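Side-chain contact in 3-guanidinopropionase (Pseudomonas aeruginosa, PDB 3NIQ), which hydrolyses 3-guanidinopropanoate to beta-alanine and urea, using two manganese ions in each subunit of a homohexamer: residues G107-V112 with T117-V122. Numbering follows the deposited sequence.
Sequences GFYRQV and TLPLSV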
ATOM      1  N   GLY A 107       7.727 -24.856 -27.896  1.00 19.95           N
ATOM      2  CA  GLY A 107       7.857 -26.315 -27.787  1.00 19.91           C
ATOM      3  C   GLY A 107       6.775 -26.902 -26.889  1.00 20.77           C
ATOM      4  O   GLY A 107       6.155 -27.909 -27.218  1.00 19.95           O
ATOM      5  N   PHE A 108       6.519 -26.236 -25.765  1.00 20.30           N
ATOM      6  CA  PHE A 108       5.439 -26.619 -24.880  1.00 19.71           C
ATOM      7  C   PHE A 108       4.082 -26.561 -25.585  1.00 19.62           C
ATOM      8  O   PHE A 108       3.289 -27.512 -25.531  1.00 18.79           O
ATOM      9  CB  PHE A 108       5.454 -25.695 -23.655  1.00 20.25           C
ATOM     10  CG  PHE A 108       4.445 -26.060 -22.600  1.00 22.07           C
ATOM     11  CD1 PHE A 108       4.701 -27.098 -21.706  1.00 23.89           C
ATOM     12  CD2 PHE A 108       3.259 -25.350 -22.485  1.00 22.68           C
ATOM     13  CE1 PHE A 108       3.760 -27.442 -20.703  1.00 27.12           C
ATOM     14  CE2 PHE A 108       2.310 -25.682 -21.505  1.00 25.39           C
ATOM     15  CZ  PHE A 108       2.563 -26.738 -20.610  1.00 27.60           C
ATOM     16  N   TYR A 109       3.800 -25.443 -26.248  1.00 19.06           N
ATOM     17  CA  TYR A 109       2.505 -25.286 -26.889  1.00 19.57           C
ATOM     18  C   TYR A 109       2.308 -26.216 -28.083  1.00 19.63           C
ATOM     19  O   TYR A 109       1.184 -26.571 -28.391  1.00 19.91           O
ATOM     20  CB  TYR A 109       2.232 -23.815 -27.266  1.00 19.04           C
ATOM     21  CG  TYR A 109       1.728 -23.040 -26.062  1.00 18.79           C
ATOM     22  CD1 TYR A 109       0.353 -22.881 -25.833  1.00 16.98           C
ATOM     23  CD2 TYR A 109       2.615 -22.528 -25.125  1.00 15.68           C
ATOM     24  CE1 TYR A 109      -0.119 -22.205 -24.699  1.00 17.87           C
ATOM     25  CE2 TYR A 109       2.142 -21.844 -23.965  1.00 17.35           C
ATOM     26  CZ  TYR A 109       0.787 -21.678 -23.780  1.00 18.55           C
ATOM     27  OH  TYR A 109       0.299 -21.028 -22.670  1.00 17.67           O
ATOM     28  N   ARG A 110       3.388 -26.582 -28.765  1.00 20.54           N
ATOM     29  CA  ARG A 110       3.297 -27.619 -29.828  1.00 21.07           C
ATOM     30  C   ARG A 110       2.775 -28.948 -29.265  1.00 21.32           C
ATOM     31  O   ARG A 110       2.009 -29.651 -29.920  1.00 21.71           O
ATOM     32  CB  ARG A 110       4.653 -27.853 -30.487  1.00 20.27           C
ATOM     33  CG  ARG A 110       5.108 -26.709 -31.403  1.00 21.98           C
ATOM     34  CD  ARG A 110       6.078 -27.197 -32.452  1.00 22.54           C
ATOM     35  NE  ARG A 110       6.605 -26.120 -33.302  1.00 23.34           N
ATOM     36  CZ  ARG A 110       7.358 -26.344 -34.380  1.00 24.77           C
ATOM     37  NH1 ARG A 110       7.643 -27.600 -34.739  1.00 21.15           N
ATOM     38  NH2 ARG A 110       7.823 -25.326 -35.102  1.00 20.56           N
ATOM     39  N   GLN A 111       3.198 -29.280 -28.047  1.00 21.91           N
ATOM     40  CA  GLN A 111       2.757 -30.509 -27.380  1.00 23.34           C
ATOM     41  C   GLN A 111       1.299 -30.405 -26.992  1.00 22.89           C
ATOM     42  O   GLN A 111       0.522 -31.349 -27.170  1.00 22.87           O
ATOM     43  CB  GLN A 111       3.562 -30.733 -26.099  1.00 24.74           C
ATOM     44  CG  GLN A 111       4.950 -31.320 -26.309  1.00 29.77           C
ATOM     45  CD  GLN A 111       5.800 -31.232 -25.046  1.00 36.23           C
ATOM     46  OE1 GLN A 111       5.585 -30.364 -24.194  1.00 40.20           O
ATOM     47  NE2 GLN A 111       6.774 -32.124 -24.925  1.00 38.70           N
ATOM     48  N   VAL A 112       0.932 -29.263 -26.411  1.00 21.03           N
ATOM     49  CA  VAL A 112      -0.447 -29.017 -26.037  1.00 20.88           C
ATOM     50  C   VAL A 112      -1.313 -29.156 -27.309  1.00 20.72           C
ATOM     51  O   VAL A 112      -2.303 -29.873 -27.312  1.00 20.11           O
ATOM     52  CB  VAL A 112      -0.612 -27.604 -25.392  1.00 21.66           C
ATOM     53  CG1 VAL A 112      -2.086 -27.248 -25.215  1.00 18.75           C
ATOM     54  CG2 VAL A 112       0.138 -27.532 -24.074  1.00 20.87           C
ATOM     55  N   THR A 117      -5.567 -30.274 -27.357  1.00 23.95           N
ATOM     56  CA  THR A 117      -6.052 -29.506 -26.198  1.00 22.70           C
ATOM     57  C   THR A 117      -6.114 -28.002 -26.532  1.00 22.02           C
ATOM     58  O   THR A 117      -5.185 -27.463 -27.135  1.00 21.42           O
ATOM     59  CB  THR A 117      -5.138 -29.789 -24.976  1.00 22.82           C
ATOM     60  OG1 THR A 117      -5.063 -31.205 -24.768  1.00 22.51           O
ATOM     61  CG2 THR A 117      -5.653 -29.133 -23.695  1.00 21.43           C
ATOM     62  N   LEU A 118      -7.210 -27.337 -26.171  1.00 21.20           N
ATOM     63  CA  LEU A 118      -7.316 -25.894 -26.357  1.00 20.87           C
ATOM     64  C   LEU A 118      -6.675 -25.172 -25.173  1.00 20.02           C
ATOM     65  O   LEU A 118      -7.019 -25.455 -24.040  1.00 19.80           O
ATOM     66  CB  LEU A 118      -8.773 -25.445 -26.490  1.00 21.52           C
ATOM     67  CG  LEU A 118      -9.650 -26.115 -27.555  1.00 22.59           C
ATOM     68  CD1 LEU A 118     -10.979 -25.395 -27.655  1.00 24.11           C
ATOM     69  CD2 LEU A 118      -8.947 -26.135 -28.907  1.00 24.71           C
ATOM     70  N   PRO A 119      -5.732 -24.251 -25.445  1.00 18.98           N
ATOM     71  CA  PRO A 119      -5.043 -23.548 -24.373  1.00 17.67           C
ATOM     72  C   PRO A 119      -5.754 -22.275 -23.908  1.00 18.01           C
ATOM     73  O   PRO A 119      -6.166 -21.439 -24.708  1.00 18.41           O
ATOM     74  CB  PRO A 119      -3.684 -23.203 -24.996  1.00 17.33           C
ATOM     75  CG  PRO A 119      -4.052 -22.943 -26.468  1.00 17.93           C
ATOM     76  CD  PRO A 119      -5.170 -23.929 -26.776  1.00 19.12           C
ATOM     77  N   LEU A 120      -5.872 -22.129 -22.596  1.00 17.38           N
ATOM     78  CA  LEU A 120      -6.357 -20.903 -22.011  1.00 17.77           C
ATOM     79  C   LEU A 120      -5.230 -20.430 -21.100  1.00 18.45           C
ATOM     80  O   LEU A 120      -4.970 -21.046 -20.077  1.00 19.11           O
ATOM     81  CB  LEU A 120      -7.656 -21.134 -21.226  1.00 16.47           C
ATOM     82  CG  LEU A 120      -8.142 -19.891 -20.445  1.00 18.48           C
ATOM     83  CD1 LEU A 120      -8.153 -18.622 -21.298  1.00 17.62           C
ATOM     84  CD2 LEU A 120      -9.539 -20.118 -19.884  1.00 19.03           C
ATOM     85  N   SER A 121      -4.534 -19.374 -21.516  1.00 18.01           N
ATOM     86  CA  SER A 121      -3.218 -19.057 -20.957  1.00 17.34           C
ATOM     87  C   SER A 121      -3.224 -17.730 -20.224  1.00 16.45           C
ATOM     88  O   SER A 121      -3.973 -16.803 -20.587  1.00 17.23           O
ATOM     89  CB  SER A 121      -2.158 -19.011 -22.071  1.00 16.37           C
ATOM     90  OG  SER A 121      -2.103 -20.250 -22.761  1.00 18.64           O
ATOM     91  N   VAL A 122      -2.397 -17.651 -19.188  1.00 15.37           N
ATOM     92  CA  VAL A 122      -2.230 -16.409 -18.413  1.00 13.54           C
ATOM     93  C   VAL A 122      -0.774 -15.989 -18.519  1.00 14.69           C
ATOM     94  O   VAL A 122       0.100 -16.779 -18.227  1.00 14.98           O
ATOM     95  CB  VAL A 122      -2.612 -16.604 -16.935  1.00 14.42           C
ATOM     96  CG1 VAL A 122      -2.460 -15.296 -16.136  1.00 13.77           C
ATOM     97  CG2 VAL A 122      -4.063 -17.132 -16.818  1.00 16.25           C
TER
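The ring of Tyr109 meets the strand with its edge: Ser121 OG lies in the ring plane, and Pro119 CB sits near that plane, 3.7 Å from Tyr109 CE1. Neither Pro119 nor Ser121 lies over a face, and on the helix Tyr109 CD2 in turn lies in plane at the edge of the Phe108 ring. With CG anti to the carbonyl carbon (chi1 -81°), the tyrosine reaches across to the strand although its CB does not point straight at it. Tyr109 OH and Ser121 OG are hydrogen-bonded at 2.5 Å, pairing two polar groups in a buried setting. Nearer the turn, Val112 CG1 lies 4.0 Å from Thr117 CB, the two side chains nearly perpendicular. A backbone hydrogen bond joins the segments where they come closest in the chain, Thr117 N donating to Val112 O at 3.3 Å (N-H...O angle 154°). Thr117 OG1 is hydrogen-bonded outside the two segments, to the carbonyl oxygens of Pro32 and Leu35. The segment axes approach to 9.4 Å, their N-to-C directions 137° apart. This is the helix-to-strand half of a beta-alpha-beta crossover from strand 85-90 through helix 98-114 to strand 118-123, passing over strand 37-42 in the arginase family's parallel-sheet alpha/beta fold. Ile40 touches both Tyr109 and Pro119, Ile132 of helix 129-136 touches Tyr109 and Ser121, and helix 294-317 packs against Leu120 and Val122 from the other face of the strand.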